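Local structure of superoxide dismutase [Fe] (Aquifex pyrophilus, 1COJ) at residues K4-K12 / E25-V36; V79-M87 / P158-A168. The protein catalyses the dismutation of superoxide radicals into hydrogen peroxide and dioxygen at a single iron ion in each subunit of a homotetramer. All coordinates share one frame; numbering follows the deposited sequence.

Contact 1 (K4-K12 / E25-V36); sequences KLEPKDHLK and EPHFEAHYKGYV. With FE (Fe (III) ion), chain B.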
loop_
_atom_site.group_PDB
_atom_site.type_symbol
_atom_site.label_atom_id
_atom_site.label_comp_id
_atom_site.label_asym_id
_atom_site.label_seq_id
_atom_site.Cartn_x
_atom_site.Cartn_y
_atom_site.Cartn_z
ATOM N N LYS A 4 17.804 6.964 20.061
ATOM C CA LYS A 4 18.322 5.826 19.314
ATOM C C LYS A 4 18.049 4.500 20.015
ATOM O O LYS A 4 17.757 4.457 21.213
ATOM C CB LYS A 4 19.818 5.989 19.052
ATOM C CG LYS A 4 20.149 7.089 18.071
ATOM C CD LYS A 4 21.643 7.177 17.859
ATOM C CE LYS A 4 21.996 8.311 16.921
ATOM N NZ LYS A 4 23.475 8.464 16.799
ATOM N N LEU A 5 18.111 3.424 19.242
ATOM C CA LEU A 5 17.883 2.081 19.742
ATOM C C LEU A 5 19.125 1.233 19.496
ATOM O O LEU A 5 19.997 1.598 18.710
ATOM C CB LEU A 5 16.694 1.444 19.010
ATOM C CG LEU A 5 15.256 1.583 19.525
ATOM C CD1 LEU A 5 14.943 2.998 19.949
ATOM C CD2 LEU A 5 14.289 1.126 18.442
ATOM N N GLU A 6 19.224 0.126 20.217
ATOM C CA GLU A 6 20.322 -0.809 20.044
ATOM C C GLU A 6 19.689 -2.187 20.076
ATOM O O GLU A 6 18.697 -2.404 20.780
ATOM C CB GLU A 6 21.393 -0.654 21.129
ATOM C CG GLU A 6 22.281 0.591 20.965
ATOM C CD GLU A 6 22.999 0.681 19.609
ATOM O OE1 GLU A 6 23.379 1.809 19.222
ATOM O OE2 GLU A 6 23.197 -0.356 18.934
ATOM N N PRO A 7 20.215 -3.124 19.272
ATOM C CA PRO A 7 19.659 -4.477 19.239
ATOM C C PRO A 7 19.749 -5.188 20.586
ATOM O O PRO A 7 20.613 -4.875 21.410
ATOM C CB PRO A 7 20.503 -5.165 18.161
ATOM C CG PRO A 7 21.811 -4.454 18.245
ATOM C CD PRO A 7 21.392 -3.016 18.391
ATOM N N LYS A 8 18.823 -6.107 20.826
ATOM C CA LYS A 8 18.811 -6.870 22.061
ATOM C C LYS A 8 19.327 -8.266 21.755
ATOM O O LYS A 8 18.549 -9.189 21.508
ATOM C CB LYS A 8 17.397 -6.923 22.636
ATOM C CG LYS A 8 16.830 -5.548 22.925
ATOM C CD LYS A 8 15.485 -5.629 23.600
ATOM C CE LYS A 8 14.950 -4.239 23.865
ATOM N NZ LYS A 8 13.697 -4.296 24.655
ATOM N N ASP A 9 20.651 -8.411 21.775
ATOM C CA ASP A 9 21.300 -9.686 21.483
ATOM C C ASP A 9 20.835 -10.845 22.343
ATOM O O ASP A 9 20.766 -11.975 21.874
ATOM C CB ASP A 9 22.820 -9.555 21.576
ATOM C CG ASP A 9 23.407 -8.806 20.404
ATOM O OD1 ASP A 9 23.501 -9.388 19.303
ATOM O OD2 ASP A 9 23.761 -7.629 20.581
ATOM N N HIS A 10 20.450 -10.560 23.581
ATOM C CA HIS A 10 19.997 -11.603 24.488
ATOM C C HIS A 10 18.703 -12.289 24.037
ATOM O O HIS A 10 18.289 -13.283 24.627
ATOM C CB HIS A 10 19.827 -11.044 25.905
ATOM C CG HIS A 10 18.625 -10.167 26.081
ATOM N ND1 HIS A 10 18.661 -8.798 25.951
ATOM C CD2 HIS A 10 17.343 -10.473 26.421
ATOM C CE1 HIS A 10 17.470 -8.295 26.199
ATOM N NE2 HIS A 10 16.651 -9.288 26.486
ATOM N N LEU A 11 18.068 -11.738 23.008
ATOM C CA LEU A 11 16.819 -12.276 22.471
ATOM C C LEU A 11 17.023 -13.331 21.383
ATOM O O LEU A 11 16.068 -13.985 20.970
ATOM C CB LEU A 11 15.980 -11.128 21.896
ATOM C CG LEU A 11 14.729 -10.629 22.621
ATOM C CD1 LEU A 11 14.883 -10.677 24.121
ATOM C CD2 LEU A 11 14.412 -9.221 22.144
ATOM N N LYS A 12 18.256 -13.477 20.900
ATOM C CA LYS A 12 18.561 -14.431 19.833
ATOM C C LYS A 12 18.334 -15.896 20.225
ATOM O O LYS A 12 19.001 -16.420 21.122
ATOM C CB LYS A 12 20.001 -14.242 19.364
ATOM C CG LYS A 12 20.343 -14.980 18.088
ATOM C CD LYS A 12 21.778 -14.692 17.706
ATOM C CE LYS A 12 22.174 -15.408 16.434
ATOM N NZ LYS A 12 23.608 -15.158 16.143
ATOM N N GLU A 25 20.327 -17.102 11.972
ATOM C CA GLU A 25 21.459 -16.200 11.768
ATOM C C GLU A 25 21.193 -14.950 10.919
ATOM O O GLU A 25 21.278 -13.827 11.430
ATOM C CB GLU A 25 22.678 -16.979 11.247
ATOM C CG GLU A 25 23.996 -16.191 11.247
ATOM C CD GLU A 25 24.529 -15.880 12.647
ATOM O OE1 GLU A 25 25.505 -15.104 12.754
ATOM O OE2 GLU A 25 23.988 -16.413 13.640
ATOM N N PRO A 26 20.850 -15.114 9.628
ATOM C CA PRO A 26 20.600 -13.924 8.813
ATOM C C PRO A 26 19.375 -13.130 9.264
ATOM O O PRO A 26 19.354 -11.903 9.163
ATOM C CB PRO A 26 20.419 -14.503 7.409
ATOM C CG PRO A 26 19.821 -15.842 7.669
ATOM C CD PRO A 26 20.644 -16.341 8.834
ATOM N N HIS A 27 18.376 -13.824 9.792
ATOM C CA HIS A 27 17.152 -13.170 10.243
ATOM C C HIS A 27 17.437 -12.198 11.384
ATOM O O HIS A 27 16.978 -11.051 11.363
ATOM C CB HIS A 27 16.117 -14.212 10.679
ATOM C CG HIS A 27 14.710 -13.699 10.704
ATOM N ND1 HIS A 27 13.627 -14.431 11.144
ATOM C CD2 HIS A 27 14.206 -12.495 10.322
ATOM C CE1 HIS A 27 12.531 -13.669 11.019
ATOM N NE2 HIS A 27 12.831 -12.482 10.523
ATOM N N PHE A 28 18.234 -12.647 12.348
ATOM C CA PHE A 28 18.582 -11.836 13.507
ATOM C C PHE A 28 19.709 -10.841 13.236
ATOM O O PHE A 28 19.565 -9.644 13.484
ATOM C CB PHE A 28 18.971 -12.737 14.685
ATOM C CG PHE A 28 19.032 -12.019 16.002
ATOM C CD1 PHE A 28 17.913 -11.967 16.830
ATOM C CD2 PHE A 28 20.200 -11.381 16.410
ATOM C CE1 PHE A 28 17.953 -11.286 18.051
ATOM C CE2 PHE A 28 20.253 -10.698 17.624
ATOM C CZ PHE A 28 19.127 -10.649 18.447
ATOM N N GLU A 29 20.820 -11.343 12.709
ATOM C CA GLU A 29 21.995 -10.527 12.439
ATOM C C GLU A 29 21.903 -9.537 11.286
ATOM O O GLU A 29 22.497 -8.464 11.352
ATOM C CB GLU A 29 23.225 -11.421 12.248
ATOM C CG GLU A 29 23.545 -12.321 13.436
ATOM C CD GLU A 29 23.859 -11.550 14.709
ATOM O OE1 GLU A 29 24.343 -10.400 14.625
ATOM O OE2 GLU A 29 23.632 -12.106 15.803
ATOM N N ALA A 30 21.184 -9.883 10.224
ATOM C CA ALA A 30 21.081 -8.981 9.084
ATOM C C ALA A 30 19.791 -8.173 9.034
ATOM O O ALA A 30 19.824 -6.941 9.019
ATOM C CB ALA A 30 21.278 -9.745 7.779
ATOM N N HIS A 31 18.659 -8.867 9.008
ATOM C CA HIS A 31 17.361 -8.208 8.931
ATOM C C HIS A 31 16.990 -7.400 10.156
ATOM O O HIS A 31 16.827 -6.187 10.072
ATOM C CB HIS A 31 16.276 -9.228 8.606
ATOM C CG HIS A 31 16.462 -9.884 7.273
ATOM N ND1 HIS A 31 16.361 -9.180 6.090
ATOM C CD2 HIS A 31 16.804 -11.147 6.931
ATOM C CE1 HIS A 31 16.636 -9.985 5.076
ATOM N NE2 HIS A 31 16.909 -11.181 5.554
ATOM N N TYR A 32 16.868 -8.067 11.298
ATOM C CA TYR A 32 16.515 -7.388 12.538
ATOM C C TYR A 32 17.442 -6.205 12.851
ATOM O O TYR A 32 16.981 -5.076 13.055
ATOM C CB TYR A 32 16.504 -8.397 13.690
ATOM C CG TYR A 32 16.551 -7.784 15.072
ATOM C CD1 TYR A 32 15.603 -6.843 15.480
ATOM C CD2 TYR A 32 17.558 -8.134 15.970
ATOM C CE1 TYR A 32 15.664 -6.265 16.759
ATOM C CE2 TYR A 32 17.630 -7.570 17.237
ATOM C CZ TYR A 32 16.685 -6.638 17.629
ATOM O OH TYR A 32 16.771 -6.092 18.887
ATOM N N LYS A 33 18.744 -6.456 12.856
ATOM C CA LYS A 33 19.702 -5.406 13.148
ATOM C C LYS A 33 19.701 -4.305 12.095
ATOM O O LYS A 33 20.025 -3.151 12.396
ATOM C CB LYS A 33 21.094 -6.001 13.355
ATOM C CG LYS A 33 21.156 -6.893 14.585
ATOM C CD LYS A 33 22.572 -7.295 14.945
ATOM C CE LYS A 33 22.580 -8.071 16.252
ATOM N NZ LYS A 33 23.969 -8.392 16.682
ATOM N N GLY A 34 19.272 -4.648 10.882
ATOM C CA GLY A 34 19.204 -3.674 9.806
ATOM C C GLY A 34 18.115 -2.650 10.071
ATOM O O GLY A 34 18.274 -1.466 9.755
ATOM N N TYR A 35 17.009 -3.104 10.660
ATOM C CA TYR A 35 15.893 -2.221 10.992
ATOM C C TYR A 35 16.301 -1.270 12.108
ATOM O O TYR A 35 15.893 -0.109 12.121
ATOM C CB TYR A 35 14.661 -3.023 11.420
ATOM C CG TYR A 35 14.119 -3.921 10.335
ATOM C CD1 TYR A 35 13.839 -3.419 9.065
ATOM C CD2 TYR A 35 13.909 -5.279 10.567
ATOM C CE1 TYR A 35 13.367 -4.249 8.045
ATOM C CE2 TYR A 35 13.438 -6.117 9.553
ATOM C CZ TYR A 35 13.168 -5.593 8.297
ATOM O OH TYR A 35 12.676 -6.405 7.296
ATOM N N VAL A 36 17.101 -1.768 13.047
ATOM C CA VAL A 36 17.576 -0.948 14.159
ATOM C C VAL A 36 18.474 0.169 13.618
ATOM O O VAL A 36 18.297 1.346 13.954
ATOM C CB VAL A 36 18.351 -1.805 15.207
ATOM C CG1 VAL A 36 18.980 -0.909 16.275
ATOM C CG2 VAL A 36 17.408 -2.818 15.857
HETATM FE FE FE B . 11.500 -11.063 9.649
HETATM O O HOH W 1 10.072 -9.873 8.906
#
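Leu5 and Val36 meet at one end of this contact, where the branch CG1 of Val36 lies 3.6 Å from the carbonyl O of Leu5 and near its CB. With its own CG1 anti to the backbone N (chi1 173°), Val36 also turns that methyl to Pro7 CD. Pro7, compact and apolar, fits among Val36, Tyr32 and the CG of Lys33, its CB standing 3.9 Å from Tyr32 CE2. The next residue contributes backbone: Lys8 N donates to Tyr32 OH over 2.8 Å, nearly straight at 164° and close to the ring plane. Glu82 OE1 of helix 63-86 is hydrogen-bonded to the same hydroxyl, so two partners hold the phenol oxygen. Lys8 O lies at the edge of the Phe28 ring, 3.4 Å from CZ. The N-terminal tail packs along helix 21-47, the first helix of the alpha-hairpin domain of iron/manganese superoxide dismutases, whose His27 binds the iron through NE2. Asp9 begins a short 3-10 turn and directs OD1, also at the Phe28 edge, through its syn lone pair to Lys33 NZ at 2.8 Å; Glu29 OE1 holds that ammonium too, which probably offsets the like charges of Asp9 and Glu29. Leu11 CB approaches Phe28 CE1. Lys12 does two jobs with one extended chain: CB sits squarely over a face of the Phe28 ring, 3.7 Å from its centroid, while Tyr32 CD2 covers the opposite face. Beyond the ring, NZ completes a salt-bridge network of Asp9, Lys12, Glu25, Glu29 and Lys33, reaching Glu25 OE2 at 2.8 Å on its syn side and Glu29 OE2 at 3.1 Å on its anti side. An alanine here would keep the CB over the ring but would probably leave Glu25 without its mate across the contact, Glu29 with Lys33 alone, and part of Phe28 uncovered.

Contact 2 (V79-M87 / P158-A168); sequences VLHELYFGM and PLIVIDTYEHA. With FE (Fe (III) ion), chain B.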
loop_
_atom_site.group_PDB
_atom_site.type_symbol
_atom_site.label_atom_id
_atom_site.label_comp_id
_atom_site.label_asym_id
_atom_site.label_seq_id
_atom_site.Cartn_x
_atom_site.Cartn_y
_atom_site.Cartn_z
ATOM N N VAL A 79 10.343 -3.670 16.693
ATOM C CA VAL A 79 9.402 -4.157 17.694
ATOM C C VAL A 79 8.846 -5.552 17.424
ATOM O O VAL A 79 8.891 -6.420 18.302
ATOM C CB VAL A 79 8.232 -3.157 17.882
ATOM C CG1 VAL A 79 7.168 -3.751 18.790
ATOM C CG2 VAL A 79 8.747 -1.851 18.479
ATOM N N LEU A 80 8.329 -5.768 16.220
ATOM C CA LEU A 80 7.755 -7.059 15.853
ATOM C C LEU A 80 8.784 -8.182 15.932
ATOM O O LEU A 80 8.470 -9.278 16.397
ATOM C CB LEU A 80 7.112 -6.980 14.465
ATOM C CG LEU A 80 5.618 -6.616 14.382
ATOM C CD1 LEU A 80 5.140 -5.802 15.567
ATOM C CD2 LEU A 80 5.344 -5.892 13.074
ATOM N N HIS A 81 10.015 -7.908 15.508
ATOM C CA HIS A 81 11.062 -8.923 15.576
ATOM C C HIS A 81 11.435 -9.247 17.017
ATOM O O HIS A 81 11.650 -10.413 17.356
ATOM C CB HIS A 81 12.296 -8.514 14.769
ATOM C CG HIS A 81 12.166 -8.795 13.303
ATOM N ND1 HIS A 81 11.710 -7.880 12.382
ATOM C CD2 HIS A 81 12.363 -9.944 12.611
ATOM C CE1 HIS A 81 11.632 -8.483 11.195
ATOM N NE2 HIS A 81 12.019 -9.737 11.283
ATOM N N GLU A 82 11.465 -8.233 17.876
ATOM C CA GLU A 82 11.794 -8.464 19.277
ATOM C C GLU A 82 10.723 -9.307 19.960
ATOM O O GLU A 82 11.035 -10.153 20.801
ATOM C CB GLU A 82 12.009 -7.142 20.006
ATOM C CG GLU A 82 13.246 -6.422 19.518
ATOM C CD GLU A 82 13.577 -5.176 20.310
ATOM O OE1 GLU A 82 14.685 -4.645 20.106
ATOM O OE2 GLU A 82 12.745 -4.720 21.124
ATOM N N LEU A 83 9.468 -9.094 19.579
ATOM C CA LEU A 83 8.355 -9.857 20.138
ATOM C C LEU A 83 8.384 -11.295 19.613
ATOM O O LEU A 83 8.016 -12.239 20.313
ATOM C CB LEU A 83 7.024 -9.192 19.770
ATOM C CG LEU A 83 6.709 -7.841 20.420
ATOM C CD1 LEU A 83 5.543 -7.180 19.712
ATOM C CD2 LEU A 83 6.395 -8.036 21.896
ATOM N N TYR A 84 8.842 -11.442 18.375
ATOM C CA TYR A 84 8.946 -12.738 17.714
ATOM C C TYR A 84 10.059 -13.607 18.317
ATOM O O TYR A 84 9.797 -14.697 18.827
ATOM C CB TYR A 84 9.173 -12.506 16.216
ATOM C CG TYR A 84 9.481 -13.732 15.387
ATOM C CD1 TYR A 84 8.481 -14.637 15.039
ATOM C CD2 TYR A 84 10.766 -13.950 14.893
ATOM C CE1 TYR A 84 8.750 -15.726 14.210
ATOM C CE2 TYR A 84 11.047 -15.037 14.065
ATOM C CZ TYR A 84 10.035 -15.914 13.722
ATOM O OH TYR A 84 10.293 -16.936 12.832
ATOM N N PHE A 85 11.293 -13.115 18.276
ATOM C CA PHE A 85 12.427 -13.856 18.822
ATOM C C PHE A 85 12.279 -14.099 20.319
ATOM O O PHE A 85 12.553 -15.197 20.812
ATOM C CB PHE A 85 13.733 -13.104 18.555
ATOM C CG PHE A 85 14.117 -13.039 17.104
ATOM C CD1 PHE A 85 14.194 -14.199 16.339
ATOM C CD2 PHE A 85 14.418 -11.818 16.505
ATOM C CE1 PHE A 85 14.566 -14.147 15.003
ATOM C CE2 PHE A 85 14.792 -11.755 15.166
ATOM C CZ PHE A 85 14.867 -12.922 14.414
ATOM N N GLY A 86 11.805 -13.080 21.031
ATOM C CA GLY A 86 11.631 -13.169 22.468
ATOM C C GLY A 86 10.682 -14.230 22.984
ATOM O O GLY A 86 10.746 -14.605 24.155
ATOM N N MET A 87 9.810 -14.738 22.123
ATOM C CA MET A 87 8.868 -15.753 22.559
ATOM C C MET A 87 9.196 -17.156 22.056
ATOM O O MET A 87 8.347 -18.045 22.115
ATOM C CB MET A 87 7.438 -15.369 22.165
ATOM C CG MET A 87 7.170 -15.352 20.667
ATOM S SD MET A 87 5.451 -14.998 20.289
ATOM C CE MET A 87 4.704 -16.565 20.653
ATOM N N PRO A 158 0.048 -6.828 21.246
ATOM C CA PRO A 158 0.472 -8.133 20.715
ATOM C C PRO A 158 0.798 -9.193 21.754
ATOM O O PRO A 158 1.551 -8.936 22.692
ATOM C CB PRO A 158 1.733 -7.789 19.913
ATOM C CG PRO A 158 1.682 -6.297 19.741
ATOM C CD PRO A 158 1.096 -5.824 21.028
ATOM N N LEU A 159 0.271 -10.396 21.553
ATOM C CA LEU A 159 0.531 -11.504 22.461
ATOM C C LEU A 159 1.366 -12.526 21.709
ATOM O O LEU A 159 2.418 -12.944 22.187
ATOM C CB LEU A 159 -0.773 -12.143 22.947
ATOM C CG LEU A 159 -1.778 -11.237 23.666
ATOM C CD1 LEU A 159 -2.960 -12.062 24.137
ATOM C CD2 LEU A 159 -1.126 -10.520 24.842
ATOM N N ILE A 160 0.890 -12.936 20.536
ATOM C CA ILE A 160 1.611 -13.900 19.702
ATOM C C ILE A 160 1.865 -13.245 18.347
ATOM O O ILE A 160 0.935 -12.731 17.716
ATOM C CB ILE A 160 0.811 -15.214 19.496
ATOM C CG1 ILE A 160 0.619 -15.936 20.833
ATOM C CG2 ILE A 160 1.523 -16.115 18.481
ATOM C CD1 ILE A 160 -0.185 -17.232 20.730
ATOM N N VAL A 161 3.122 -13.263 17.907
ATOM C CA VAL A 161 3.513 -12.650 16.641
ATOM C C VAL A 161 4.247 -13.648 15.741
ATOM O O VAL A 161 5.281 -14.196 16.125
ATOM C CB VAL A 161 4.428 -11.422 16.891
ATOM C CG1 VAL A 161 4.841 -10.792 15.586
ATOM C CG2 VAL A 161 3.710 -10.399 17.756
ATOM N N ILE A 162 3.706 -13.885 14.550
ATOM C CA ILE A 162 4.316 -14.811 13.602
ATOM C C ILE A 162 4.799 -14.055 12.370
ATOM O O ILE A 162 4.022 -13.366 11.705
ATOM C CB ILE A 162 3.326 -15.909 13.130
ATOM C CG1 ILE A 162 2.645 -16.576 14.326
ATOM C CG2 ILE A 162 4.069 -16.961 12.300
ATOM C CD1 ILE A 162 1.639 -17.656 13.940
ATOM N N ASP A 163 6.090 -14.175 12.086
ATOM C CA ASP A 163 6.700 -13.534 10.931
ATOM C C ASP A 163 6.428 -14.399 9.700
ATOM O O ASP A 163 6.786 -15.578 9.687
ATOM C CB ASP A 163 8.215 -13.420 11.141
ATOM C CG ASP A 163 8.890 -12.534 10.109
ATOM O OD1 ASP A 163 8.207 -12.043 9.187
ATOM O OD2 ASP A 163 10.105 -12.293 10.240
ATOM N N THR A 164 5.794 -13.831 8.676
ATOM C CA THR A 164 5.524 -14.593 7.463
ATOM C C THR A 164 6.340 -14.088 6.276
ATOM O O THR A 164 6.109 -14.489 5.140
ATOM C CB THR A 164 4.009 -14.652 7.110
ATOM O OG1 THR A 164 3.513 -13.338 6.841
ATOM C CG2 THR A 164 3.216 -15.266 8.251
ATOM N N TYR A 165 7.278 -13.177 6.534
ATOM C CA TYR A 165 8.152 -12.678 5.474
ATOM C C TYR A 165 8.934 -13.893 5.006
ATOM O O TYR A 165 9.287 -14.754 5.814
ATOM C CB TYR A 165 9.148 -11.650 6.004
ATOM C CG TYR A 165 8.691 -10.210 5.919
ATOM C CD1 TYR A 165 9.310 -9.317 5.042
ATOM C CD2 TYR A 165 7.666 -9.726 6.737
ATOM C CE1 TYR A 165 8.926 -7.971 4.981
ATOM C CE2 TYR A 165 7.270 -8.379 6.684
ATOM C CZ TYR A 165 7.905 -7.507 5.805
ATOM O OH TYR A 165 7.547 -6.168 5.764
ATOM N N GLU A 166 9.260 -13.936 3.723
ATOM C CA GLU A 166 9.987 -15.067 3.163
ATOM C C GLU A 166 11.334 -15.354 3.819
ATOM O O GLU A 166 11.731 -16.511 3.931
ATOM C CB GLU A 166 10.136 -14.897 1.654
ATOM C CG GLU A 166 8.788 -14.877 0.962
ATOM C CD GLU A 166 8.873 -14.686 -0.535
ATOM O OE1 GLU A 166 9.744 -13.927 -1.015
ATOM O OE2 GLU A 166 8.039 -15.292 -1.239
ATOM N N HIS A 167 12.021 -14.318 4.290
ATOM C CA HIS A 167 13.317 -14.518 4.933
ATOM C C HIS A 167 13.215 -15.286 6.251
ATOM O O HIS A 167 14.200 -15.845 6.731
ATOM C CB HIS A 167 14.048 -13.179 5.144
ATOM C CG HIS A 167 13.324 -12.212 6.032
ATOM N ND1 HIS A 167 13.094 -10.891 5.711
ATOM C CD2 HIS A 167 12.810 -12.379 7.276
ATOM C CE1 HIS A 167 12.467 -10.318 6.744
ATOM N NE2 HIS A 167 12.274 -11.189 7.714
ATOM N N ALA A 168 12.013 -15.342 6.814
ATOM C CA ALA A 168 11.794 -16.027 8.082
ATOM C C ALA A 168 11.839 -17.556 7.993
ATOM O O ALA A 168 12.192 -18.223 8.976
ATOM C CB ALA A 168 10.472 -15.580 8.688
HETATM FE FE FE B . 11.500 -11.063 9.649
HETATM O O HOH W 2 13.057 -17.227 11.423
HETATM O O HOH W 1 10.072 -9.873 8.906
#
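This is a buried helix-on-sheet contact near the centre of the chain, joining the end of helix 63-86 in the alpha-hairpin domain to strand 157-163 of the C-terminal domain, an outermost strand of the sheet within the chain. The two axes pass 7.6 Å apart at 104°, so the helix runs almost squarely across the strand. Val161 points at the helix and is the apolar centre of the interface: CG1 lies against Leu80, and CG2 stands 4.1 Å from Leu83 CB. Branched at CB, valine suits both the strand and the close approach of the helix. Leu83 CD1 reaches on to Pro158 CB, while Met87, its flexible chain bent at the last torsion, sets SD near Val161 N and lays its methyl CE 3.9 Å from Ile160 CG2.

Tyr84 takes the other direction along the strand. Its CG is anti to the backbone N (chi1 172°), which carries the ring alongside the strand toward Asp163: the edge atom CD1 lies 3.4 Å from Val161 O, and Asp163 CB rests over one face, offset toward the rim. Val161 N and O, both buried, find no hydrogen-bond partner and are met by Met87 SD and this ring edge. Tyr84 OH bonds to Tyr180 and, through a water, to Ala168 O. The two oxygens of Asp163 divide their work. OD2 binds iron at 1.9 Å; OD1 accepts from Tyr165 N at 3.0 Å from above the carboxylate plane, an Asx turn that would restrain the carboxylate's rotation. His81 NE2 and His167 NE2 bind the same ion, His81 ND1 being held by Gly77 O and His167 ND1 by Glu166 of the second subunit. With His27 they form the five-coordinate site, three histidines, one aspartate and a solvent molecule, characteristic of iron/manganese superoxide dismutases.

In the fold
Contacts 1 and 2 follow each other along the chain, the first closing before the second opens, and their centres lie about 12 Å apart. Contact 1 fixes the N-terminal tail on helix 21-47; contact 2 sets the next helix, 63-86, against strand 157-163 of the three-stranded antiparallel sheet. The two helices form the alpha-hairpin, and the iron sits where they meet the C-terminal domain: His27 comes from contact 1, and His81, Asp163 and His167 from contact 2. The metal therefore ties both domains together. Each contact also touches the third subunit, so both border that neighbour in the tetramer.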